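Local coordinates for dihydropteroate synthase (PDB 6UCZ), which probably catalyses the condensation of 6-hydroxymethyl-7,8-dihydropterin diphosphate with p-aminobenzoate to form dihydropteroate, a step of folate synthesis, at residues 170-181 with 216-226; 28-36 with 266-276. All blocks are in the same frame, centred on the assembly; numbering follows the deposited sequence.

Interaction 1: residues 170-181 with 216-226; sequences YVGQPEQLLNEI and YSWYIAKNIGK
Tyr216 and Tyr219 meet Tyr170 and Pro174 through different first torsions: in Tyr216 the ring leaves CA opposite the carbonyl carbon (chi1 -65°), while in Tyr219 it extends opposite the backbone N (chi1 -179°) and reaches Pro174. Both tyrosines lie on helix 214-222, which packs against the start of helix 174-194 on the outer, helical layer of the TIM barrel. The edge of Tyr170 stands against the face of Tyr216 as a T-shaped pair, ring centroids 5.1 Å apart and planes at 88°. Leu177 CB, from the same segment, lies over the centre of one face of the Tyr170 ring and backs it while the ring edge meets Tyr216. The Tyr216 hydroxyl then donates to a lone pair of the loop carbonyl just ahead of the helix, OH to Gly172 O 2.9 Å, in the carbonyl plane. Pro174, in the first turn, makes a CH-pi contact, its CB 3.4 Å from the centroid of the Tyr219 ring and almost on the ring normal. Deeper in, Ile220 CD1 touches two branches of helix 174-194, Leu178 CD1 at 3.7 Å and Ile181 CD1 at 3.9 Å, and Leu177 CD2 packs on Tyr216 CB. Leu178 sends its other methyl, CD2, to the aliphatic chain of Lys226, 3.9 Å from CD. At the exposed margin that extended lysine ends on a lone pair of an amide oxygen, Lys226 NZ to Asn179 OD1 2.9 Å.

Interaction 2: residues 28-36 with 266-276; sequences VTTKIVGIL and AQQQVDFLRVH. With PMM (pterin-6-yl-methyl-monophosphate), chain C.
Thr30 OG1 donates to Val270 O at 2.7 Å, just ahead of a parallel ladder joining strands 31-37 and 272-275, the first and last strands of the TIM barrel. Lys31 N binds Asp271 O, and the bonding then alternates: Leu273 N to Lys31 O, Val33 N to Leu273 O (2.8 Å), Val275 N to Val33 O and Ile35 N to Val275 O (2.9 Å). At the ligand end Arg274 runs extended from CG to NE, and its NH1 donates to phosphate O3P of the bound pterin monophosphate at 3.3 Å, with a weak second bond from NH2; salt bridges to Asp71 and Asp114 hold the same group. The pterin stacks over one guanidinium face, Arg274 CZ lying 3.3 Å from N8 of the ligand, and Ile35 CG1 backs the opposite face. Ile35 CD1 also sits over the His276 ring, 3.6 Å from its centroid; phosphate O1P lies close to that ring's edge, and His276 ND1 is hydrogen-bonded to Ser239 OG. Elsewhere Val33 CG2 abuts the edge of Phe272, 3.8 Å from CD2, and Ile32 CG2 meets Val275 CG2 near helix 278-290. With two carboxylates fixing it and an isoleucine behind, the guanidinium presents one flat face to the pterin and N-H groups to the phosphate.

Overall arrangement
Both interactions belong to one barrel, interaction 2 joining its first and last strands and interaction 1 packing two of its peripheral helices, with centres about 20 Å apart. In sequence, 170-181 and 216-226 both fall between the two strands paired in interaction 2. The two contacts also touch directly: Ile224 CG2 packs 3.7 Å from Gln268 CB and 3.8 Å from Val270 CG2, linking the helical layer to the turn that leads into strand 272-275. Interaction 2 supplies Arg274 and His276 to the pterin monophosphate pocket, completed by residues such as Asn133, Asp205 and Lys241. Interaction 1 stays further off, the Ile220 side chain lying about 10 Å from the ligand.

Interaction 1: residues 170-181 with 216-226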
# COMPACT_ATOMS: atom_id res chain seq x y z
N TYR A 170 2.96 -11.29 15.84
CA TYR A 170 2.54 -10.69 17.10
C TYR A 170 1.67 -11.66 17.88
O TYR A 170 0.80 -12.33 17.31
CB TYR A 170 1.75 -9.39 16.87
CG TYR A 170 1.27 -8.79 18.18
CD1 TYR A 170 2.10 -7.96 18.93
CD2 TYR A 170 0.00 -9.10 18.71
CE1 TYR A 170 1.70 -7.44 20.14
CE2 TYR A 170 -0.41 -8.58 19.93
CZ TYR A 170 0.45 -7.75 20.64
OH TYR A 170 0.08 -7.21 21.85
N VAL A 171 1.91 -11.73 19.18
CA VAL A 171 1.14 -12.50 20.14
C VAL A 171 0.89 -11.59 21.34
O VAL A 171 1.75 -10.79 21.71
CB VAL A 171 1.86 -13.79 20.58
CG1 VAL A 171 2.12 -14.71 19.40
CG2 VAL A 171 3.16 -13.46 21.27
N GLY A 172 -0.31 -11.66 21.92
CA GLY A 172 -0.63 -10.82 23.05
C GLY A 172 -1.92 -10.05 22.82
O GLY A 172 -2.71 -10.40 21.94
N GLN A 173 -2.10 -9.00 23.62
CA GLN A 173 -3.35 -8.23 23.60
C GLN A 173 -3.46 -7.43 22.31
O GLN A 173 -2.49 -6.77 21.91
CB GLN A 173 -3.42 -7.29 24.80
CG GLN A 173 -3.44 -8.03 26.11
CD GLN A 173 -4.60 -8.99 26.18
OE1 GLN A 173 -5.71 -8.66 25.78
NE2 GLN A 173 -4.34 -10.20 26.66
N PRO A 174 -4.61 -7.46 21.64
CA PRO A 174 -4.75 -6.71 20.39
C PRO A 174 -4.57 -5.21 20.55
O PRO A 174 -4.01 -4.56 19.66
CB PRO A 174 -6.16 -7.08 19.91
CG PRO A 174 -6.88 -7.49 21.15
CD PRO A 174 -5.85 -8.17 22.00
N GLU A 175 -5.07 -4.61 21.63
CA GLU A 175 -4.88 -3.18 21.84
C GLU A 175 -3.39 -2.83 21.90
O GLU A 175 -2.97 -1.80 21.36
CB GLU A 175 -5.59 -2.73 23.11
CG GLU A 175 -5.52 -1.23 23.37
CD GLU A 175 -6.12 -0.82 24.70
OE1 GLU A 175 -6.39 -1.71 25.53
OE2 GLU A 175 -6.33 0.39 24.91
N GLN A 176 -2.59 -3.66 22.57
CA GLN A 176 -1.16 -3.37 22.65
C GLN A 176 -0.50 -3.44 21.28
O GLN A 176 0.41 -2.66 20.99
CB GLN A 176 -0.48 -4.33 23.63
CG GLN A 176 1.04 -4.13 23.74
CD GLN A 176 1.74 -5.30 24.41
OE1 GLN A 176 1.11 -6.07 25.15
NE2 GLN A 176 3.04 -5.44 24.17
N LEU A 177 -0.96 -4.35 20.40
CA LEU A 177 -0.45 -4.37 19.03
C LEU A 177 -0.71 -3.05 18.32
O LEU A 177 0.17 -2.52 17.62
CB LEU A 177 -1.07 -5.52 18.24
CG LEU A 177 -0.80 -5.46 16.73
CD1 LEU A 177 0.69 -5.66 16.40
CD2 LEU A 177 -1.62 -6.49 16.00
N LEU A 178 -1.92 -2.50 18.46
CA LEU A 178 -2.24 -1.24 17.79
C LEU A 178 -1.38 -0.10 18.33
O LEU A 178 -0.91 0.75 17.57
CB LEU A 178 -3.72 -0.91 17.96
CG LEU A 178 -4.27 0.29 17.18
CD1 LEU A 178 -3.77 0.31 15.76
CD2 LEU A 178 -5.79 0.24 17.20
N ASN A 179 -1.16 -0.08 19.65
CA ASN A 179 -0.28 0.91 20.25
C ASN A 179 1.14 0.78 19.73
O ASN A 179 1.82 1.78 19.51
CB ASN A 179 -0.30 0.80 21.77
CG ASN A 179 -1.61 1.25 22.37
OD1 ASN A 179 -2.36 1.99 21.75
ND2 ASN A 179 -1.88 0.81 23.59
N GLU A 180 1.62 -0.46 19.55
CA GLU A 180 2.97 -0.67 19.03
C GLU A 180 3.09 -0.21 17.58
O GLU A 180 4.10 0.40 17.20
CB GLU A 180 3.37 -2.14 19.14
CG GLU A 180 3.67 -2.62 20.56
CD GLU A 180 4.13 -4.07 20.57
OE1 GLU A 180 4.41 -4.61 19.48
OE2 GLU A 180 4.20 -4.66 21.68
N ILE A 181 2.08 -0.51 16.76
CA ILE A 181 2.10 -0.07 15.37
C ILE A 181 2.17 1.45 15.30
O ILE A 181 2.94 2.01 14.52
CB ILE A 181 0.87 -0.60 14.61
CG1 ILE A 181 0.94 -2.11 14.41
CG2 ILE A 181 0.67 0.16 13.27
CD1 ILE A 181 -0.37 -2.71 13.92
N TYR A 216 -5.82 -10.49 14.46
CA TYR A 216 -5.23 -9.19 14.72
C TYR A 216 -5.45 -8.23 13.56
O TYR A 216 -5.67 -7.03 13.77
CB TYR A 216 -3.73 -9.32 15.02
CG TYR A 216 -3.44 -10.09 16.28
CD1 TYR A 216 -3.73 -9.56 17.54
CD2 TYR A 216 -2.85 -11.35 16.23
CE1 TYR A 216 -3.47 -10.29 18.71
CE2 TYR A 216 -2.58 -12.08 17.38
CZ TYR A 216 -2.88 -11.55 18.62
OH TYR A 216 -2.59 -12.29 19.76
N SER A 217 -5.38 -8.73 12.32
CA SER A 217 -5.62 -7.87 11.16
C SER A 217 -7.05 -7.36 11.13
O SER A 217 -7.29 -6.20 10.77
CB SER A 217 -5.31 -8.61 9.86
OG SER A 217 -3.90 -8.79 9.71
N TRP A 218 -8.02 -8.19 11.52
CA TRP A 218 -9.40 -7.70 11.63
C TRP A 218 -9.52 -6.67 12.74
O TRP A 218 -10.23 -5.66 12.58
CB TRP A 218 -10.38 -8.87 11.86
CG TRP A 218 -10.66 -9.60 10.60
CD1 TRP A 218 -10.12 -10.79 10.19
CD2 TRP A 218 -11.51 -9.16 9.55
NE1 TRP A 218 -10.58 -11.11 8.94
CE2 TRP A 218 -11.45 -10.13 8.52
CE3 TRP A 218 -12.33 -8.04 9.36
CZ2 TRP A 218 -12.17 -10.01 7.34
CZ3 TRP A 218 -13.05 -7.92 8.18
CH2 TRP A 218 -12.96 -8.90 7.19
N TYR A 219 -8.86 -6.91 13.88
CA TYR A 219 -8.90 -5.95 14.98
C TYR A 219 -8.41 -4.57 14.53
O TYR A 219 -9.00 -3.55 14.87
CB TYR A 219 -8.07 -6.46 16.16
CG TYR A 219 -8.07 -5.53 17.36
CD1 TYR A 219 -7.14 -4.50 17.47
CD2 TYR A 219 -9.01 -5.69 18.37
CE1 TYR A 219 -7.15 -3.64 18.58
CE2 TYR A 219 -9.02 -4.85 19.48
CZ TYR A 219 -8.09 -3.83 19.58
OH TYR A 219 -8.11 -3.00 20.68
N ILE A 220 -7.31 -4.54 13.77
CA ILE A 220 -6.76 -3.28 13.30
C ILE A 220 -7.74 -2.59 12.34
O ILE A 220 -8.01 -1.39 12.46
CB ILE A 220 -5.40 -3.51 12.61
CG1 ILE A 220 -4.37 -4.09 13.59
CG2 ILE A 220 -4.92 -2.22 11.94
CD1 ILE A 220 -4.15 -3.22 14.80
N ALA A 221 -8.24 -3.34 11.36
CA ALA A 221 -9.22 -2.78 10.43
C ALA A 221 -10.42 -2.20 11.19
O ALA A 221 -10.83 -1.07 10.94
CB ALA A 221 -9.68 -3.86 9.44
N LYS A 222 -10.95 -2.96 12.16
CA LYS A 222 -12.11 -2.48 12.90
C LYS A 222 -11.80 -1.19 13.63
O LYS A 222 -12.68 -0.32 13.77
CB LYS A 222 -12.59 -3.55 13.90
CG LYS A 222 -13.37 -3.00 15.08
CD LYS A 222 -13.88 -4.10 16.01
CE LYS A 222 -12.74 -4.86 16.68
NZ LYS A 222 -13.23 -5.81 17.72
N ASN A 223 -10.56 -1.03 14.09
CA ASN A 223 -10.18 0.13 14.89
C ASN A 223 -9.32 1.11 14.11
O ASN A 223 -8.52 1.85 14.69
CB ASN A 223 -9.46 -0.33 16.17
CG ASN A 223 -10.41 -0.95 17.18
OD1 ASN A 223 -10.42 -2.17 17.40
ND2 ASN A 223 -11.22 -0.12 17.80
N ILE A 224 -9.48 1.15 12.78
CA ILE A 224 -8.63 1.98 11.94
C ILE A 224 -8.79 3.46 12.28
O ILE A 224 -7.89 4.26 12.02
CB ILE A 224 -8.93 1.71 10.44
CG1 ILE A 224 -7.79 2.22 9.56
CG2 ILE A 224 -10.27 2.33 10.02
CD1 ILE A 224 -6.49 1.44 9.74
N GLY A 225 -9.93 3.85 12.87
CA GLY A 225 -10.12 5.22 13.30
C GLY A 225 -9.09 5.69 14.31
O GLY A 225 -8.77 6.89 14.37
N LYS A 226 -8.59 4.79 15.16
CA LYS A 226 -7.55 5.17 16.11
C LYS A 226 -6.25 5.55 15.41
O LYS A 226 -5.55 6.47 15.84
CB LYS A 226 -7.31 4.06 17.13
CG LYS A 226 -6.36 4.48 18.25
CD LYS A 226 -6.22 3.42 19.33
CE LYS A 226 -5.13 3.80 20.33
NZ LYS A 226 -5.14 2.90 21.51

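Interaction 2: residues 28-36 with 266-276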
# COMPACT_ATOMS: atom_id res chain seq x y z
N VAL A 28 -17.02 11.00 1.01
CA VAL A 28 -15.94 10.03 1.22
C VAL A 28 -14.89 10.17 0.11
O VAL A 28 -15.10 9.73 -1.03
CB VAL A 28 -16.52 8.59 1.29
CG1 VAL A 28 -15.41 7.55 1.27
CG2 VAL A 28 -17.41 8.42 2.51
N THR A 29 -13.76 10.78 0.46
CA THR A 29 -12.67 11.08 -0.46
C THR A 29 -11.71 9.91 -0.69
O THR A 29 -10.58 10.14 -1.11
CB THR A 29 -11.91 12.31 0.02
OG1 THR A 29 -11.93 12.35 1.45
CG2 THR A 29 -12.55 13.58 -0.54
N THR A 30 -12.13 8.68 -0.40
CA THR A 30 -11.22 7.53 -0.45
C THR A 30 -10.73 7.29 -1.87
O THR A 30 -11.53 7.26 -2.81
CB THR A 30 -11.95 6.29 0.08
OG1 THR A 30 -12.36 6.53 1.43
CG2 THR A 30 -11.09 5.06 0.00
N LYS A 31 -9.41 7.15 -2.02
CA LYS A 31 -8.82 6.90 -3.33
C LYS A 31 -8.56 5.41 -3.54
O LYS A 31 -8.18 4.70 -2.61
CB LYS A 31 -7.52 7.69 -3.48
CG LYS A 31 -7.75 9.20 -3.65
CD LYS A 31 -6.44 9.93 -3.89
CE LYS A 31 -6.63 11.44 -4.08
NZ LYS A 31 -7.44 11.80 -5.28
N ILE A 32 -8.76 4.96 -4.78
CA ILE A 32 -8.53 3.57 -5.17
C ILE A 32 -7.10 3.44 -5.67
O ILE A 32 -6.72 4.07 -6.67
CB ILE A 32 -9.51 3.12 -6.25
CG1 ILE A 32 -10.96 3.29 -5.78
CG2 ILE A 32 -9.23 1.67 -6.63
CD1 ILE A 32 -11.98 3.01 -6.86
N VAL A 33 -6.31 2.60 -5.00
CA VAL A 33 -4.94 2.31 -5.40
C VAL A 33 -4.96 0.92 -6.02
O VAL A 33 -5.02 -0.10 -5.31
CB VAL A 33 -3.98 2.40 -4.21
CG1 VAL A 33 -2.54 2.10 -4.64
CG2 VAL A 33 -4.09 3.77 -3.55
N GLY A 34 -4.90 0.87 -7.35
CA GLY A 34 -4.92 -0.40 -8.05
C GLY A 34 -3.56 -1.07 -8.03
O GLY A 34 -2.53 -0.44 -8.33
N ILE A 35 -3.55 -2.36 -7.72
CA ILE A 35 -2.31 -3.13 -7.58
C ILE A 35 -1.88 -3.62 -8.96
O ILE A 35 -2.65 -4.27 -9.68
CB ILE A 35 -2.50 -4.30 -6.61
CG1 ILE A 35 -2.79 -3.80 -5.20
CG2 ILE A 35 -1.28 -5.24 -6.64
CD1 ILE A 35 -3.31 -4.90 -4.26
N LEU A 36 -0.63 -3.33 -9.31
CA LEU A 36 -0.03 -3.75 -10.56
C LEU A 36 1.27 -4.47 -10.20
O LEU A 36 2.30 -3.84 -9.93
CB LEU A 36 0.21 -2.56 -11.49
CG LEU A 36 0.87 -2.91 -12.83
CD1 LEU A 36 0.24 -4.12 -13.46
CD2 LEU A 36 0.77 -1.73 -13.76
N ALA A 266 -14.02 2.62 3.74
CA ALA A 266 -14.38 3.91 3.14
C ALA A 266 -15.26 4.73 4.09
O ALA A 266 -15.08 5.94 4.22
CB ALA A 266 -15.08 3.69 1.79
N GLN A 267 -16.18 4.07 4.80
CA GLN A 267 -17.02 4.77 5.76
C GLN A 267 -16.21 5.37 6.91
O GLN A 267 -16.61 6.40 7.48
CB GLN A 267 -18.09 3.84 6.31
CG GLN A 267 -19.12 3.46 5.28
CD GLN A 267 -20.21 2.60 5.84
OE1 GLN A 267 -20.09 1.37 5.91
NE2 GLN A 267 -21.29 3.23 6.26
N GLN A 268 -15.08 4.75 7.28
CA GLN A 268 -14.16 5.27 8.29
C GLN A 268 -13.24 6.36 7.74
O GLN A 268 -12.29 6.74 8.44
CB GLN A 268 -13.32 4.13 8.86
CG GLN A 268 -14.12 2.92 9.33
CD GLN A 268 -15.14 3.26 10.39
OE1 GLN A 268 -14.83 3.94 11.37
NE2 GLN A 268 -16.36 2.78 10.20
N GLN A 269 -13.46 6.80 6.50
CA GLN A 269 -12.66 7.85 5.85
C GLN A 269 -11.20 7.44 5.66
O GLN A 269 -10.31 8.30 5.67
CB GLN A 269 -12.73 9.19 6.60
CG GLN A 269 -14.14 9.73 6.76
CD GLN A 269 -14.88 9.81 5.43
OE1 GLN A 269 -15.93 9.20 5.25
NE2 GLN A 269 -14.32 10.56 4.48
N VAL A 270 -10.94 6.15 5.45
CA VAL A 270 -9.60 5.71 5.09
C VAL A 270 -9.24 6.34 3.75
O VAL A 270 -10.05 6.34 2.81
CB VAL A 270 -9.52 4.18 5.05
CG1 VAL A 270 -8.17 3.75 4.46
CG2 VAL A 270 -9.70 3.61 6.46
N ASP A 271 -8.04 6.91 3.66
CA ASP A 271 -7.74 7.78 2.53
C ASP A 271 -7.34 7.01 1.28
O ASP A 271 -7.60 7.47 0.17
CB ASP A 271 -6.65 8.78 2.93
CG ASP A 271 -6.99 9.53 4.20
OD1 ASP A 271 -6.98 8.90 5.28
OD2 ASP A 271 -7.27 10.75 4.13
N PHE A 272 -6.74 5.83 1.44
CA PHE A 272 -6.31 5.03 0.31
C PHE A 272 -6.64 3.57 0.56
O PHE A 272 -6.34 3.05 1.64
CB PHE A 272 -4.79 5.16 0.07
CG PHE A 272 -4.33 6.57 -0.24
CD1 PHE A 272 -3.99 7.45 0.78
CD2 PHE A 272 -4.23 7.00 -1.54
CE1 PHE A 272 -3.57 8.73 0.49
CE2 PHE A 272 -3.81 8.28 -1.84
CZ PHE A 272 -3.48 9.15 -0.83
N LEU A 273 -7.19 2.89 -0.45
CA LEU A 273 -7.40 1.45 -0.39
C LEU A 273 -6.58 0.80 -1.50
O LEU A 273 -6.75 1.13 -2.67
CB LEU A 273 -8.88 1.09 -0.56
CG LEU A 273 -9.83 1.59 0.52
CD1 LEU A 273 -11.26 1.13 0.21
CD2 LEU A 273 -9.36 1.07 1.89
N ARG A 274 -5.69 -0.12 -1.12
CA ARG A 274 -4.81 -0.80 -2.06
C ARG A 274 -5.45 -2.15 -2.40
O ARG A 274 -5.53 -3.04 -1.54
CB ARG A 274 -3.42 -0.96 -1.44
CG ARG A 274 -2.37 -1.52 -2.36
CD ARG A 274 -0.99 -1.68 -1.64
NE ARG A 274 -0.03 -2.27 -2.56
CZ ARG A 274 0.10 -3.58 -2.77
NH1 ARG A 274 -0.65 -4.45 -2.10
NH2 ARG A 274 0.99 -4.03 -3.65
N VAL A 275 -5.93 -2.28 -3.64
CA VAL A 275 -6.86 -3.34 -3.99
C VAL A 275 -6.50 -3.94 -5.33
O VAL A 275 -5.89 -3.29 -6.19
CB VAL A 275 -8.33 -2.83 -4.02
CG1 VAL A 275 -8.78 -2.40 -2.64
CG2 VAL A 275 -8.47 -1.68 -5.05
N HIS A 276 -6.90 -5.20 -5.52
CA HIS A 276 -6.76 -5.85 -6.83
C HIS A 276 -7.93 -5.49 -7.75
O HIS A 276 -7.72 -5.15 -8.92
CB HIS A 276 -6.66 -7.37 -6.66
CG HIS A 276 -5.48 -7.80 -5.83
ND1 HIS A 276 -5.52 -7.85 -4.45
CD2 HIS A 276 -4.23 -8.17 -6.18
CE1 HIS A 276 -4.35 -8.25 -3.99
NE2 HIS A 276 -3.54 -8.45 -5.02
N5 PMM C . 0.68 -5.34 0.89
C6 PMM C . 1.48 -5.91 -0.01
C7 PMM C . 2.39 -5.17 -0.74
N8 PMM C . 2.56 -3.85 -0.61
N1 PMM C . 1.91 -1.92 0.42
C2 PMM C . 1.16 -1.28 1.31
N2 PMM C . 1.30 0.03 1.49
N3 PMM C . 0.23 -1.92 2.09
C4 PMM C . -0.03 -3.27 2.06
O4 PMM C . -0.87 -3.78 2.81
C4A PMM C . 0.79 -4.01 1.08
C8A PMM C . 1.75 -3.28 0.30
C9 PMM C . 1.37 -7.41 -0.13
O10 PMM C . 0.11 -7.74 -0.76
PA PMM C . 0.03 -8.32 -2.28
O1P PMM C . -1.45 -8.73 -2.44
O2P PMM C . 0.86 -9.59 -2.33
O3P PMM C . 0.47 -7.28 -3.25
O HOH W 1 -7.28 10.55 -0.72
O HOH W 2 -11.13 11.43 3.73
O HOH W 3 -4.92 -5.66 -9.87